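Local coordinates for hypothetical protein PH1789 (Pyrococcus horikoshii, PDB 1WR2), which is of unknown function but carries an ATP-grasp domain, the fold of a large family of nucleotide-binding enzymes, at residues A163-I167 / D188-L194. Residues are numbered along the deposited sequence; the frame is centred on the assembly and turned at random.
Sequences ARKMI and DAIVDML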
ATOM      1  N   ALA A 163       7.467 -18.574   3.826  1.00 40.20           N
ATOM      2  CA  ALA A 163       6.959 -17.767   2.718  1.00 39.27           C
ATOM      3  C   ALA A 163       6.473 -18.578   1.525  1.00 39.94           C
ATOM      4  O   ALA A 163       5.365 -18.365   1.036  1.00 38.52           O
ATOM      5  CB  ALA A 163       8.028 -16.781   2.266  1.00 39.93           C
ATOM      6  N   ARG A 164       7.296 -19.501   1.039  1.00 41.35           N
ATOM      7  CA  ARG A 164       6.895 -20.309  -0.112  1.00 44.17           C
ATOM      8  C   ARG A 164       5.744 -21.224   0.270  1.00 44.39           C
ATOM      9  O   ARG A 164       4.836 -21.473  -0.523  1.00 44.88           O
ATOM     10  CB  ARG A 164       8.081 -21.136  -0.627  1.00 45.85           C
ATOM     11  CG  ARG A 164       9.188 -20.273  -1.187  1.00 47.61           C
ATOM     12  CD  ARG A 164      10.370 -21.068  -1.702  1.00 50.20           C
ATOM     13  NE  ARG A 164      11.379 -20.151  -2.216  1.00 51.44           N
ATOM     14  CZ  ARG A 164      11.228 -19.410  -3.310  1.00 53.59           C
ATOM     15  NH1 ARG A 164      10.108 -19.488  -4.023  1.00 51.87           N
ATOM     16  NH2 ARG A 164      12.181 -18.559  -3.668  1.00 53.87           N
ATOM     17  N   LYS A 165       5.781 -21.703   1.506  1.00 44.21           N
ATOM     18  CA  LYS A 165       4.760 -22.592   2.017  1.00 44.39           C
ATOM     19  C   LYS A 165       3.403 -21.884   2.167  1.00 43.33           C
ATOM     20  O   LYS A 165       2.390 -22.381   1.675  1.00 41.52           O
ATOM     21  CB  LYS A 165       5.229 -23.162   3.357  1.00 48.64           C
ATOM     22  CG  LYS A 165       4.434 -24.345   3.886  1.00 53.27           C
ATOM     23  CD  LYS A 165       5.124 -24.919   5.125  1.00 57.69           C
ATOM     24  CE  LYS A 165       4.296 -25.996   5.810  1.00 58.61           C
ATOM     25  NZ  LYS A 165       4.959 -26.469   7.058  1.00 61.08           N
ATOM     26  N   MET A 166       3.374 -20.726   2.826  1.00 40.28           N
ATOM     27  CA  MET A 166       2.099 -20.030   3.009  1.00 38.57           C
ATOM     28  C   MET A 166       1.492 -19.582   1.677  1.00 38.30           C
ATOM     29  O   MET A 166       0.288 -19.353   1.580  1.00 38.72           O
ATOM     30  CB  MET A 166       2.255 -18.837   3.962  1.00 36.04           C
ATOM     31  CG  MET A 166       3.073 -17.682   3.443  1.00 36.06           C
ATOM     32  SD  MET A 166       3.428 -16.495   4.760  1.00 37.41           S
ATOM     33  CE  MET A 166       1.776 -15.862   5.111  1.00 38.58           C
ATOM     34  N   ILE A 167       2.322 -19.469   0.647  1.00 35.91           N
ATOM     35  CA  ILE A 167       1.818 -19.080  -0.659  1.00 36.96           C
ATOM     36  C   ILE A 167       1.123 -20.285  -1.288  1.00 37.76           C
ATOM     37  O   ILE A 167       0.108 -20.150  -1.972  1.00 37.30           O
ATOM     38  CB  ILE A 167       2.955 -18.620  -1.603  1.00 36.13           C
ATOM     39  CG1 ILE A 167       3.640 -17.371  -1.037  1.00 35.00           C
ATOM     40  CG2 ILE A 167       2.384 -18.312  -2.986  1.00 34.90           C
ATOM     41  CD1 ILE A 167       4.793 -16.858  -1.907  1.00 35.10           C
ATOM     42  N   ASP A 188       8.375 -15.970  -6.881  1.00 44.50           N
ATOM     43  CA  ASP A 188       9.599 -15.519  -6.221  1.00 43.86           C
ATOM     44  C   ASP A 188       9.489 -14.061  -5.786  1.00 41.53           C
ATOM     45  O   ASP A 188      10.035 -13.658  -4.753  1.00 38.91           O
ATOM     46  CB  ASP A 188      10.789 -15.692  -7.167  1.00 47.18           C
ATOM     47  CG  ASP A 188      11.115 -17.150  -7.428  1.00 49.88           C
ATOM     48  OD1 ASP A 188      10.205 -17.910  -7.822  1.00 52.32           O
ATOM     49  OD2 ASP A 188      12.287 -17.536  -7.240  1.00 53.32           O
ATOM     50  N   ALA A 189       8.787 -13.270  -6.587  1.00 38.98           N
ATOM     51  CA  ALA A 189       8.593 -11.866  -6.273  1.00 39.79           C
ATOM     52  C   ALA A 189       7.714 -11.778  -5.024  1.00 38.54           C
ATOM     53  O   ALA A 189       7.944 -10.957  -4.139  1.00 38.10           O
ATOM     54  CB  ALA A 189       7.925 -11.156  -7.445  1.00 39.19           C
ATOM     55  N   ILE A 190       6.708 -12.638  -4.948  1.00 37.39           N
ATOM     56  CA  ILE A 190       5.839 -12.626  -3.780  1.00 35.96           C
ATOM     57  C   ILE A 190       6.641 -13.044  -2.560  1.00 35.92           C
ATOM     58  O   ILE A 190       6.531 -12.439  -1.500  1.00 32.50           O
ATOM     59  CB  ILE A 190       4.657 -13.578  -3.946  1.00 34.87           C
ATOM     60  CG1 ILE A 190       3.865 -13.199  -5.198  1.00 33.97           C
ATOM     61  CG2 ILE A 190       3.769 -13.502  -2.709  1.00 35.92           C
ATOM     62  CD1 ILE A 190       2.737 -14.139  -5.523  1.00 33.56           C
ATOM     63  N   VAL A 191       7.452 -14.085  -2.714  1.00 35.74           N
ATOM     64  CA  VAL A 191       8.272 -14.566  -1.612  1.00 37.60           C
ATOM     65  C   VAL A 191       9.179 -13.455  -1.092  1.00 39.66           C
ATOM     66  O   VAL A 191       9.368 -13.307   0.115  1.00 39.96           O
ATOM     67  CB  VAL A 191       9.145 -15.760  -2.058  1.00 38.68           C
ATOM     68  CG1 VAL A 191      10.167 -16.087  -0.989  1.00 37.61           C
ATOM     69  CG2 VAL A 191       8.262 -16.964  -2.338  1.00 35.70           C
ATOM     70  N   ASP A 192       9.740 -12.674  -2.009  1.00 40.65           N
ATOM     71  CA  ASP A 192      10.621 -11.582  -1.624  1.00 41.81           C
ATOM     72  C   ASP A 192       9.853 -10.513  -0.832  1.00 40.35           C
ATOM     73  O   ASP A 192      10.368  -9.981   0.157  1.00 39.54           O
ATOM     74  CB  ASP A 192      11.273 -10.963  -2.864  1.00 45.04           C
ATOM     75  CG  ASP A 192      12.349  -9.944  -2.512  1.00 47.63           C
ATOM     76  OD1 ASP A 192      13.315 -10.312  -1.805  1.00 50.00           O
ATOM     77  OD2 ASP A 192      12.228  -8.779  -2.942  1.00 49.51           O
ATOM     78  N   MET A 193       8.626 -10.207  -1.249  1.00 38.63           N
ATOM     79  CA  MET A 193       7.832  -9.210  -0.531  1.00 38.32           C
ATOM     80  C   MET A 193       7.502  -9.667   0.877  1.00 35.23           C
ATOM     81  O   MET A 193       7.609  -8.900   1.828  1.00 32.56           O
ATOM     82  CB  MET A 193       6.537  -8.903  -1.264  1.00 40.01           C
ATOM     83  CG  MET A 193       6.685  -7.870  -2.356  1.00 45.49           C
ATOM     84  SD  MET A 193       5.071  -7.352  -2.961  1.00 47.52           S
ATOM     85  CE  MET A 193       4.703  -8.720  -4.068  1.00 47.67           C
ATOM     86  N   LEU A 194       7.101 -10.925   1.014  1.00 32.24           N
ATOM     87  CA  LEU A 194       6.770 -11.463   2.326  1.00 32.32           C
ATOM     88  C   LEU A 194       7.969 -11.390   3.278  1.00 32.81           C
ATOM     89  O   LEU A 194       7.819 -11.046   4.453  1.00 32.09           O
ATOM     90  CB  LEU A 194       6.285 -12.915   2.188  1.00 31.25           C
ATOM     91  CG  LEU A 194       4.858 -13.144   1.666  1.00 31.86           C
ATOM     92  CD1 LEU A 194       4.676 -14.630   1.320  1.00 31.48           C
ATOM     93  CD2 LEU A 194       3.835 -12.688   2.729  1.00 28.97           C
TER
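D188 meets R164 at the exposed end of the contact where helix 187-203 passes helix 160-168. Its carboxylate lies at the edge of the guanidinium, near that group's plane, and OD2 stands 3.7 Å from R164 NH2, a long salt bridge with the two planes turned 62° apart. The arginine's stronger partner is E160, one turn earlier on its own helix, which pairs with NE, so E160 is the main partner and D188 a long, secondary one.

Next along the helix, I190 turns its CG2 branch toward I167, whose CD1 comes within 3.6 Å of it; F138 of strand 133-140 touches both isoleucines from the sheet.

V191 is the centre of the contact, and its two methyls divide the work. CG1 of V191, anti to the backbone N (chi1 170°), lies 4.0 Å from A163 CB, where the CA atoms of the two segments also come nearest. CG2 fits tightly against I167 CD1 at 3.5 Å, and on another flank lies over one face of the R164 guanidinium, off-centre toward NH1, 3.6 Å from that nitrogen. The extended arginine thus passes across the valine, its aliphatic part packing too: CG is 3.6 Å from V191 CG2.

A turn later L194 reaches in with one methyl, CD1, which sits among A163 CB, M166 CG and I167 CG1, the last at 3.8 Å. I136 and I158 also touch this leucine.

The axes of segments 163-167 and 188-194 approach to 9.5 Å and cross at 118°, both helices packing on the six-stranded antiparallel sheet within the ATP-grasp domain. No hydrogen bond joins the two segments: cohesion comes from buried aliphatic packing, while the long ion pair at the exposed end probably adds only a modest electrostatic attraction.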